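Local coordinates for protein ribonucleoside-diphosphate reductase (Pseudomonas aeruginosa, PDB 5IM3) that probably reduces ribonucleoside diphosphates to the deoxyribonucleotides needed for DNA synthesis, as the large, allosterically regulated, dATP-binding chain of a class I ribonucleotide reductase, at residues A[570-578]-A[710-718]; A[700-710]-A[756-766]. All coordinates share one frame; numbering follows the deposited sequence.

Contact 1: residues A[570-578]-A[710-718]; sequences NLRSPQQHV and YQTFQGSLW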
loop_
_atom_site.group_PDB
_atom_site.type_symbol
_atom_site.label_atom_id
_atom_site.label_comp_id
_atom_site.label_asym_id
_atom_site.label_seq_id
_atom_site.Cartn_x
_atom_site.Cartn_y
_atom_site.Cartn_z
ATOM N N ASN A 570 12.347 -33.167 -27.323
ATOM C CA ASN A 570 12.737 -34.565 -27.476
ATOM C C ASN A 570 11.978 -35.261 -28.597
ATOM O O ASN A 570 12.579 -36.005 -29.379
ATOM C CB ASN A 570 12.522 -35.328 -26.163
ATOM C CG ASN A 570 13.708 -35.223 -25.228
ATOM O OD1 ASN A 570 14.700 -35.934 -25.385
ATOM N ND2 ASN A 570 13.611 -34.340 -24.241
ATOM N N LEU A 571 10.666 -35.035 -28.689
ATOM C CA LEU A 571 9.868 -35.692 -29.717
ATOM C C LEU A 571 10.261 -35.237 -31.116
ATOM O O LEU A 571 10.094 -35.992 -32.079
ATOM C CB LEU A 571 8.383 -35.424 -29.473
ATOM C CG LEU A 571 7.782 -36.148 -28.267
ATOM C CD1 LEU A 571 6.433 -35.564 -27.898
ATOM C CD2 LEU A 571 7.651 -37.631 -28.564
ATOM N N ARG A 572 10.786 -34.021 -31.249
ATOM C CA ARG A 572 11.187 -33.490 -32.543
ATOM C C ARG A 572 12.691 -33.555 -32.766
ATOM O O ARG A 572 13.165 -33.145 -33.830
ATOM C CB ARG A 572 10.706 -32.044 -32.688
ATOM C CG ARG A 572 9.209 -31.875 -32.469
ATOM C CD ARG A 572 8.740 -30.488 -32.879
ATOM N NE ARG A 572 9.055 -30.202 -34.272
ATOM C CZ ARG A 572 8.939 -29.007 -34.840
ATOM N NH1 ARG A 572 8.510 -27.973 -34.130
ATOM N NH2 ARG A 572 9.252 -28.848 -36.120
ATOM N N SER A 573 13.447 -34.060 -31.797
ATOM C CA SER A 573 14.885 -34.195 -31.971
ATOM C C SER A 573 15.173 -35.270 -33.015
ATOM O O SER A 573 14.622 -36.374 -32.925
ATOM C CB SER A 573 15.553 -34.552 -30.646
ATOM O OG SER A 573 16.941 -34.775 -30.817
ATOM N N PRO A 574 16.008 -34.997 -34.022
ATOM C CA PRO A 574 16.345 -36.049 -34.997
ATOM C C PRO A 574 17.185 -37.177 -34.421
ATOM O O PRO A 574 17.351 -38.203 -35.095
ATOM C CB PRO A 574 17.120 -35.290 -36.084
ATOM C CG PRO A 574 16.756 -33.856 -35.897
ATOM C CD PRO A 574 16.542 -33.688 -34.430
ATOM N N GLN A 575 17.714 -37.028 -33.207
ATOM C CA GLN A 575 18.649 -37.988 -32.631
ATOM C C GLN A 575 18.028 -38.797 -31.494
ATOM O O GLN A 575 18.728 -39.207 -30.566
ATOM C CB GLN A 575 19.901 -37.258 -32.147
ATOM C CG GLN A 575 20.739 -36.657 -33.270
ATOM C CD GLN A 575 21.409 -37.721 -34.121
ATOM O OE1 GLN A 575 20.829 -38.219 -35.084
ATOM N NE2 GLN A 575 22.634 -38.080 -33.761
ATOM N N GLN A 576 16.715 -39.040 -31.553
ATOM C CA GLN A 576 16.045 -39.803 -30.504
ATOM C C GLN A 576 16.549 -41.235 -30.414
ATOM O O GLN A 576 16.401 -41.867 -29.364
ATOM C CB GLN A 576 14.536 -39.826 -30.743
ATOM C CG GLN A 576 13.872 -38.473 -30.663
ATOM C CD GLN A 576 12.454 -38.489 -31.208
ATOM O OE1 GLN A 576 11.599 -39.232 -30.726
ATOM N NE2 GLN A 576 12.201 -37.668 -32.220
ATOM N N HIS A 577 17.127 -41.763 -31.491
ATOM C CA HIS A 577 17.517 -43.165 -31.543
ATOM C C HIS A 577 18.821 -43.456 -30.817
ATOM O O HIS A 577 19.175 -44.631 -30.665
ATOM C CB HIS A 577 17.651 -43.611 -33.001
ATOM C CG HIS A 577 18.781 -42.950 -33.731
ATOM N ND1 HIS A 577 18.868 -41.582 -33.883
ATOM C CD2 HIS A 577 19.869 -43.467 -34.349
ATOM C CE1 HIS A 577 19.961 -41.286 -34.562
ATOM N NE2 HIS A 577 20.586 -42.411 -34.858
ATOM N N VAL A 578 19.541 -42.432 -30.365
ATOM C CA VAL A 578 20.888 -42.632 -29.850
ATOM C C VAL A 578 21.104 -41.812 -28.584
ATOM O O VAL A 578 22.200 -41.820 -28.013
ATOM C CB VAL A 578 21.927 -42.283 -30.937
ATOM C CG1 VAL A 578 22.043 -40.773 -31.123
ATOM C CG2 VAL A 578 23.276 -42.903 -30.627
ATOM N N TYR A 710 27.051 -38.484 -41.200
ATOM C CA TYR A 710 27.619 -38.611 -39.867
ATOM C C TYR A 710 27.391 -40.022 -39.329
ATOM O O TYR A 710 26.497 -40.748 -39.772
ATOM C CB TYR A 710 27.038 -37.557 -38.916
ATOM C CG TYR A 710 25.538 -37.609 -38.687
ATOM C CD1 TYR A 710 24.654 -37.042 -39.599
ATOM C CD2 TYR A 710 25.008 -38.188 -37.537
ATOM C CE1 TYR A 710 23.286 -37.075 -39.387
ATOM C CE2 TYR A 710 23.640 -38.224 -37.317
ATOM C CZ TYR A 710 22.784 -37.664 -38.244
ATOM O OH TYR A 710 21.424 -37.694 -38.027
ATOM N N GLN A 711 28.235 -40.410 -38.367
ATOM C CA GLN A 711 28.267 -41.794 -37.896
ATOM C C GLN A 711 26.872 -42.317 -37.581
ATOM O O GLN A 711 26.479 -43.397 -38.037
ATOM C CB GLN A 711 29.150 -41.912 -36.651
ATOM C CG GLN A 711 30.645 -41.805 -36.895
ATOM C CD GLN A 711 31.448 -42.130 -35.646
ATOM O OE1 GLN A 711 31.114 -43.054 -34.901
ATOM N NE2 GLN A 711 32.505 -41.363 -35.406
ATOM N N THR A 712 26.108 -41.568 -36.795
ATOM C CA THR A 712 24.851 -42.058 -36.255
ATOM C C THR A 712 23.653 -41.683 -37.114
ATOM O O THR A 712 22.526 -41.658 -36.606
ATOM C CB THR A 712 24.658 -41.535 -34.831
ATOM O OG1 THR A 712 24.599 -40.107 -34.849
ATOM C CG2 THR A 712 25.815 -41.983 -33.937
ATOM N N PHE A 713 23.867 -41.400 -38.403
ATOM C CA PHE A 713 22.748 -41.058 -39.276
ATOM C C PHE A 713 21.710 -42.170 -39.304
ATOM O O PHE A 713 20.502 -41.902 -39.295
ATOM C CB PHE A 713 23.238 -40.771 -40.695
ATOM C CG PHE A 713 22.134 -40.766 -41.716
ATOM C CD1 PHE A 713 21.341 -39.644 -41.892
ATOM C CD2 PHE A 713 21.874 -41.891 -42.483
ATOM C CE1 PHE A 713 20.314 -39.639 -42.820
ATOM C CE2 PHE A 713 20.848 -41.892 -43.410
ATOM C CZ PHE A 713 20.066 -40.766 -43.577
ATOM N N GLN A 714 22.161 -43.425 -39.347
ATOM C CA GLN A 714 21.243 -44.553 -39.424
ATOM C C GLN A 714 20.375 -44.612 -38.171
ATOM O O GLN A 714 20.883 -44.783 -37.057
ATOM C CB GLN A 714 22.033 -45.850 -39.606
ATOM C CG GLN A 714 22.845 -45.893 -40.907
ATOM C CD GLN A 714 23.810 -47.070 -40.980
ATOM O OE1 GLN A 714 23.865 -47.905 -40.074
ATOM N NE2 GLN A 714 24.580 -47.140 -42.067
ATOM N N GLY A 715 19.063 -44.459 -38.358
ATOM C CA GLY A 715 18.100 -44.469 -37.278
ATOM C C GLY A 715 17.534 -43.107 -36.940
ATOM O O GLY A 715 16.477 -43.029 -36.298
ATOM N N SER A 716 18.206 -42.033 -37.347
ATOM C CA SER A 716 17.721 -40.688 -37.081
ATOM C C SER A 716 16.385 -40.452 -37.779
ATOM O O SER A 716 15.979 -41.198 -38.674
ATOM C CB SER A 716 18.739 -39.654 -37.558
ATOM O OG SER A 716 18.979 -39.790 -38.952
ATOM N N LEU A 717 15.694 -39.390 -37.358
ATOM C CA LEU A 717 14.476 -38.991 -38.056
ATOM C C LEU A 717 14.752 -38.763 -39.535
ATOM O O LEU A 717 13.913 -39.078 -40.387
ATOM C CB LEU A 717 13.884 -37.728 -37.427
ATOM C CG LEU A 717 13.301 -37.851 -36.015
ATOM C CD1 LEU A 717 12.714 -36.515 -35.586
ATOM C CD2 LEU A 717 12.244 -38.937 -35.935
ATOM N N TRP A 718 15.931 -38.231 -39.860
ATOM C CA TRP A 718 16.284 -38.032 -41.261
ATOM C C TRP A 718 16.257 -39.353 -42.020
ATOM O O TRP A 718 15.817 -39.404 -43.175
ATOM C CB TRP A 718 17.663 -37.386 -41.371
ATOM C CG TRP A 718 17.867 -36.175 -40.514
ATOM C CD1 TRP A 718 18.656 -36.086 -39.404
ATOM C CD2 TRP A 718 17.294 -34.873 -40.703
ATOM N NE1 TRP A 718 18.614 -34.812 -38.895
ATOM C CE2 TRP A 718 17.781 -34.049 -39.669
ATOM C CE3 TRP A 718 16.417 -34.324 -41.646
ATOM C CZ2 TRP A 718 17.418 -32.708 -39.548
ATOM C CZ3 TRP A 718 16.058 -32.991 -41.522
ATOM C CH2 TRP A 718 16.558 -32.199 -40.481
#
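Leu717 N donates to Pro574 O at 3.0 Å, the one backbone-to-backbone hydrogen bond between 570-578 and 710-718. Two more come from side chains. His577 NE2 donates a hydrogen bond to Thr712 O at 2.7 Å, and the acceptor lies near the ring plane while the nitrogen lies in the carbonyl plane. Tyr710 OH donates to Gln575 OE1 from above the amide's carbonyl plane, over a distance of 3.0 Å. The glutamine side chain sets off away from 710-718, and the bend at chi2 (-69°) brings its amide round to the tyrosine, ring and amide planes 69° apart. Gln575 NE2 sits 3.0 Å from Thr712 OG1. That hydroxyl is hydrogen-bonded to His655 ND1 of helix 646-655.

Ring contacts come next. The imidazole of His577 lies flat on the peptide between Gly715 and Ser716, with Gly715 C and Ser716 N both over its centre, and Gly715 CA makes a CH-pi contact with the same ring. Val578 CB covers the opposite face.

Van der Waals packing makes up the other end. Pro574 lies alongside Trp718, its CB 3.7 Å from CD1 of the indole, whose NE1 is hydrogen-bonded to Ser764 O. Leu717 pushes CD1 against Ser573 O at 3.3 Å and against the amide of Gln576, whose NE2 is held by a 2.8 Å bond to Ser573 O.

Two beta turns thus meet, type I at Ser573-Gln576 and type II at Phe713-Ser716, the latter with Gly715 at positive phi and its Phe713 O taking both N and OG of Ser716. This is loop-to-loop packing at the periphery of the reductase barrel domain, joining the chain after helix 566-571 to the connection between helices 679-707 and 724-735.

Contact 2: residues A[700-710]-A[756-766]; sequences SCDLADERGAY and RVQKGIRNSNI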
loop_
_atom_site.group_PDB
_atom_site.type_symbol
_atom_site.label_atom_id
_atom_site.label_comp_id
_atom_site.label_asym_id
_atom_site.label_seq_id
_atom_site.Cartn_x
_atom_site.Cartn_y
_atom_site.Cartn_z
ATOM N N SER A 700 23.036 -29.975 -46.494
ATOM C CA SER A 700 23.574 -31.073 -45.701
ATOM C C SER A 700 23.634 -32.362 -46.512
ATOM O O SER A 700 24.543 -33.175 -46.315
ATOM C CB SER A 700 22.733 -31.265 -44.436
ATOM O OG SER A 700 23.489 -31.877 -43.405
ATOM N N CYS A 701 22.681 -32.563 -47.428
ATOM C CA CYS A 701 22.735 -33.724 -48.311
ATOM C C CYS A 701 23.939 -33.653 -49.244
ATOM O O CYS A 701 24.541 -34.682 -49.570
ATOM C CB CYS A 701 21.444 -33.831 -49.127
ATOM S SG CYS A 701 19.936 -34.090 -48.169
ATOM N N ASP A 702 24.296 -32.447 -49.695
ATOM C CA ASP A 702 25.436 -32.307 -50.597
ATOM C C ASP A 702 26.744 -32.642 -49.889
ATOM O O ASP A 702 27.626 -33.280 -50.475
ATOM C CB ASP A 702 25.485 -30.889 -51.167
ATOM C CG ASP A 702 24.246 -30.536 -51.968
ATOM O OD1 ASP A 702 23.489 -31.460 -52.336
ATOM O OD2 ASP A 702 24.032 -29.334 -52.233
ATOM N N LEU A 703 26.888 -32.219 -48.631
ATOM C CA LEU A 703 28.079 -32.576 -47.865
ATOM C C LEU A 703 28.137 -34.076 -47.602
ATOM O O LEU A 703 29.223 -34.668 -47.597
ATOM C CB LEU A 703 28.112 -31.796 -46.552
ATOM C CG LEU A 703 28.154 -30.272 -46.690
ATOM C CD1 LEU A 703 28.100 -29.619 -45.318
ATOM C CD2 LEU A 703 29.396 -29.815 -47.452
ATOM N N ALA A 704 26.981 -34.710 -47.390
ATOM C CA ALA A 704 26.962 -36.156 -47.195
ATOM C C ALA A 704 27.462 -36.885 -48.434
ATOM O O ALA A 704 28.141 -37.913 -48.328
ATOM C CB ALA A 704 25.551 -36.619 -46.839
ATOM N N ASP A 705 27.131 -36.369 -49.621
ATOM C CA ASP A 705 27.617 -36.984 -50.851
ATOM C C ASP A 705 29.127 -36.844 -50.985
ATOM O O ASP A 705 29.781 -37.723 -51.556
ATOM C CB ASP A 705 26.922 -36.358 -52.062
ATOM C CG ASP A 705 25.421 -36.578 -52.056
ATOM O OD1 ASP A 705 24.969 -37.618 -51.534
ATOM O OD2 ASP A 705 24.692 -35.712 -52.582
ATOM N N GLU A 706 29.694 -35.758 -50.459
ATOM C CA GLU A 706 31.115 -35.466 -50.609
ATOM C C GLU A 706 31.947 -35.986 -49.443
ATOM O O GLU A 706 33.084 -36.423 -49.642
ATOM C CB GLU A 706 31.316 -33.954 -50.752
ATOM C CG GLU A 706 32.765 -33.518 -50.918
ATOM C CD GLU A 706 32.923 -32.010 -50.910
ATOM O OE1 GLU A 706 31.929 -31.302 -51.186
ATOM O OE2 GLU A 706 34.039 -31.531 -50.615
ATOM N N ARG A 707 31.406 -35.944 -48.226
ATOM C CA ARG A 707 32.150 -36.316 -47.034
ATOM C C ARG A 707 31.600 -37.549 -46.336
ATOM O O ARG A 707 32.274 -38.088 -45.451
ATOM C CB ARG A 707 32.170 -35.141 -46.043
ATOM C CG ARG A 707 32.840 -33.894 -46.603
ATOM C CD ARG A 707 32.618 -32.661 -45.740
ATOM N NE ARG A 707 33.465 -31.558 -46.181
ATOM C CZ ARG A 707 33.434 -30.327 -45.684
ATOM N NH1 ARG A 707 32.587 -30.011 -44.712
ATOM N NH2 ARG A 707 34.255 -29.402 -46.167
ATOM N N GLY A 708 30.416 -38.009 -46.708
ATOM C CA GLY A 708 29.763 -39.097 -45.998
ATOM C C GLY A 708 28.867 -38.593 -44.886
ATOM O O GLY A 708 29.112 -37.559 -44.263
ATOM N N ALA A 709 27.795 -39.339 -44.640
ATOM C CA ALA A 709 26.883 -38.996 -43.563
ATOM C C ALA A 709 27.572 -39.176 -42.211
ATOM O O ALA A 709 28.555 -39.910 -42.077
ATOM C CB ALA A 709 25.624 -39.858 -43.635
ATOM N N TYR A 710 27.051 -38.484 -41.200
ATOM C CA TYR A 710 27.619 -38.611 -39.867
ATOM C C TYR A 710 27.391 -40.022 -39.329
ATOM O O TYR A 710 26.497 -40.748 -39.772
ATOM C CB TYR A 710 27.038 -37.557 -38.916
ATOM C CG TYR A 710 25.538 -37.609 -38.687
ATOM C CD1 TYR A 710 24.654 -37.042 -39.599
ATOM C CD2 TYR A 710 25.008 -38.188 -37.537
ATOM C CE1 TYR A 710 23.286 -37.075 -39.387
ATOM C CE2 TYR A 710 23.640 -38.224 -37.317
ATOM C CZ TYR A 710 22.784 -37.664 -38.244
ATOM O OH TYR A 710 21.424 -37.694 -38.027
ATOM N N ARG A 756 15.680 -37.766 -50.767
ATOM C CA ARG A 756 17.139 -37.707 -50.768
ATOM C C ARG A 756 17.705 -37.706 -49.356
ATOM O O ARG A 756 18.821 -38.192 -49.139
ATOM C CB ARG A 756 17.628 -36.471 -51.524
ATOM C CG ARG A 756 19.148 -36.283 -51.458
ATOM C CD ARG A 756 19.716 -35.673 -52.731
ATOM N NE ARG A 756 19.723 -34.211 -52.709
ATOM C CZ ARG A 756 20.815 -33.451 -52.656
ATOM N NH1 ARG A 756 22.029 -33.986 -52.619
ATOM N NH2 ARG A 756 20.689 -32.132 -52.649
ATOM N N VAL A 757 16.965 -37.160 -48.391
ATOM C CA VAL A 757 17.470 -37.109 -47.023
ATOM C C VAL A 757 17.636 -38.516 -46.468
ATOM O O VAL A 757 18.592 -38.801 -45.736
ATOM C CB VAL A 757 16.542 -36.256 -46.140
ATOM C CG1 VAL A 757 15.149 -36.853 -46.096
ATOM C CG2 VAL A 757 17.104 -36.137 -44.739
ATOM N N GLN A 758 16.718 -39.423 -46.810
ATOM C CA GLN A 758 16.796 -40.781 -46.285
ATOM C C GLN A 758 18.052 -41.500 -46.750
ATOM O O GLN A 758 18.434 -42.511 -46.150
ATOM C CB GLN A 758 15.552 -41.574 -46.691
ATOM C CG GLN A 758 14.259 -40.987 -46.149
ATOM C CD GLN A 758 13.032 -41.744 -46.606
ATOM O OE1 GLN A 758 13.016 -42.973 -46.618
ATOM N NE2 GLN A 758 11.997 -41.011 -46.994
ATOM N N LYS A 759 18.707 -41.000 -47.799
ATOM C CA LYS A 759 19.953 -41.580 -48.276
ATOM C C LYS A 759 21.171 -41.087 -47.504
ATOM O O LYS A 759 22.240 -41.694 -47.618
ATOM C CB LYS A 759 20.123 -41.279 -49.766
ATOM C CG LYS A 759 19.133 -42.031 -50.650
ATOM C CD LYS A 759 18.737 -41.234 -51.887
ATOM C CE LYS A 759 19.913 -40.985 -52.817
ATOM N NZ LYS A 759 19.511 -40.154 -53.986
ATOM N N GLY A 760 21.039 -40.016 -46.723
ATOM C CA GLY A 760 22.141 -39.537 -45.910
ATOM C C GLY A 760 22.272 -38.030 -45.879
ATOM O O GLY A 760 22.144 -37.367 -46.913
ATOM N N ILE A 761 22.518 -37.471 -44.693
ATOM C CA ILE A 761 22.919 -36.078 -44.566
ATOM C C ILE A 761 24.136 -36.007 -43.655
ATOM O O ILE A 761 24.463 -36.952 -42.932
ATOM C CB ILE A 761 21.795 -35.155 -44.039
ATOM C CG1 ILE A 761 21.330 -35.578 -42.648
ATOM C CG2 ILE A 761 20.628 -35.149 -45.003
ATOM C CD1 ILE A 761 20.337 -34.604 -42.054
ATOM N N ARG A 762 24.803 -34.859 -43.703
ATOM C CA ARG A 762 26.090 -34.680 -43.051
ATOM C C ARG A 762 25.969 -34.252 -41.595
ATOM O O ARG A 762 26.937 -34.401 -40.842
ATOM C CB ARG A 762 26.909 -33.643 -43.833
ATOM C CG ARG A 762 28.280 -33.305 -43.263
ATOM C CD ARG A 762 29.209 -34.504 -43.232
ATOM N NE ARG A 762 30.552 -34.113 -42.820
ATOM C CZ ARG A 762 31.555 -34.960 -42.622
ATOM N NH1 ARG A 762 31.370 -36.261 -42.792
ATOM N NH2 ARG A 762 32.742 -34.502 -42.252
ATOM N N ASN A 763 24.810 -33.742 -41.177
ATOM C CA ASN A 763 24.677 -33.103 -39.876
ATOM C C ASN A 763 23.384 -33.539 -39.198
ATOM O O ASN A 763 22.319 -33.533 -39.822
ATOM C CB ASN A 763 24.703 -31.580 -40.027
ATOM C CG ASN A 763 25.875 -31.097 -40.857
ATOM O OD1 ASN A 763 25.738 -30.818 -42.050
ATOM N ND2 ASN A 763 27.038 -30.994 -40.228
ATOM N N SER A 764 23.482 -33.902 -37.915
ATOM C CA SER A 764 22.309 -34.356 -37.171
ATOM C C SER A 764 21.323 -33.222 -36.928
ATOM O O SER A 764 20.108 -33.451 -36.910
ATOM C CB SER A 764 22.736 -34.970 -35.835
ATOM O OG SER A 764 23.441 -34.028 -35.045
ATOM N N ASN A 765 21.824 -32.009 -36.722
ATOM C CA ASN A 765 21.002 -30.820 -36.577
ATOM C C ASN A 765 21.606 -29.723 -37.442
ATOM O O ASN A 765 22.829 -29.646 -37.601
ATOM C CB ASN A 765 20.913 -30.364 -35.107
ATOM C CG ASN A 765 20.065 -31.296 -34.249
ATOM O OD1 ASN A 765 18.881 -31.041 -34.022
ATOM N ND2 ASN A 765 20.672 -32.376 -33.763
ATOM N N ILE A 766 20.743 -28.879 -38.010
ATOM C CA ILE A 766 21.148 -27.882 -38.996
ATOM C C ILE A 766 20.927 -26.463 -38.487
ATOM O O ILE A 766 21.804 -25.603 -38.613
ATOM C CB ILE A 766 20.413 -28.086 -40.339
ATOM C CG1 ILE A 766 20.366 -29.560 -40.754
ATOM C CG2 ILE A 766 21.098 -27.264 -41.418
ATOM C CD1 ILE A 766 21.676 -30.109 -41.209
#
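The guanidinium of Arg756 has Cys701 CB over the centre of one face, 3.5 Å above the plane, and two carboxylates at its edge. NH1 and NH2 both grip Asp702 OD1 end-on, each at 2.9 Å, and NH1 also forms a salt bridge to Asp705 OD2 at 3.2 Å. Bends at chi2 and chi3 (89°) fold the arginine back against the helix that carries both acids. Arg707 CB lies over one face of the Arg762 guanidinium, and Gly708 O takes a 3.0 Å bond from NH1 at the edge. The two arginines cross at about a right angle, and their like charges are probably offset by Asp635, which forms salt bridges with both; Arg707 NH2 is hydrogen-bonded to Asn636 OD1 and salt-bridged to Glu334. Ser764 N and CB pack over one face of the Tyr710 ring, CB as a CH-pi contact.

Ser700 holds Arg762 by its backbone N and Asn763 by its side chain. Ser700 O accepts from Arg762 N and Ala704 N, which arrive on opposite faces of its carbonyl plane. Ser700 OG donates to Asn763 OD1 at 2.8 Å. Next along the helix, Cys701 SG rests on Ile761 CG2 at 3.4 Å, and Ala704 CB presses on the Gly760-Ile761 backbone.

Gly708 and Gly760, both at positive phi, are where the chain leaves the helical conformation. The last turns of a helix and the loop that follows thus pack against a turn and an irregular loop, with a salt-bridge network at one side. This fastens the end of helix 679-707 to the chain leaving helix 751-757 in the outer part of the reductase barrel domain.

Following the chain, 570-578 starts at the end of helix 566-571, and contact 1 closes a long loop from there to 710-718, enclosing strands 600-608 and 659-663 of the barrel sheet and helix 679-707. Contact 2 closes a shorter loop, from 700-710 to 756-766, around helix 724-735. The two loops cross rather than nest, since 700-709 lies inside the first, Tyr710 sits at its closing segment and 756-766 comes after it. The contact centres are about 13 Å apart. They also touch directly: Trp718 packs on Ile761, and the Phe713 ring on Val757 and Gly760. Together they tie together the chain after helix 566-571, the connection from helix 679-707 to helix 724-735 and the chain leaving helix 751-757.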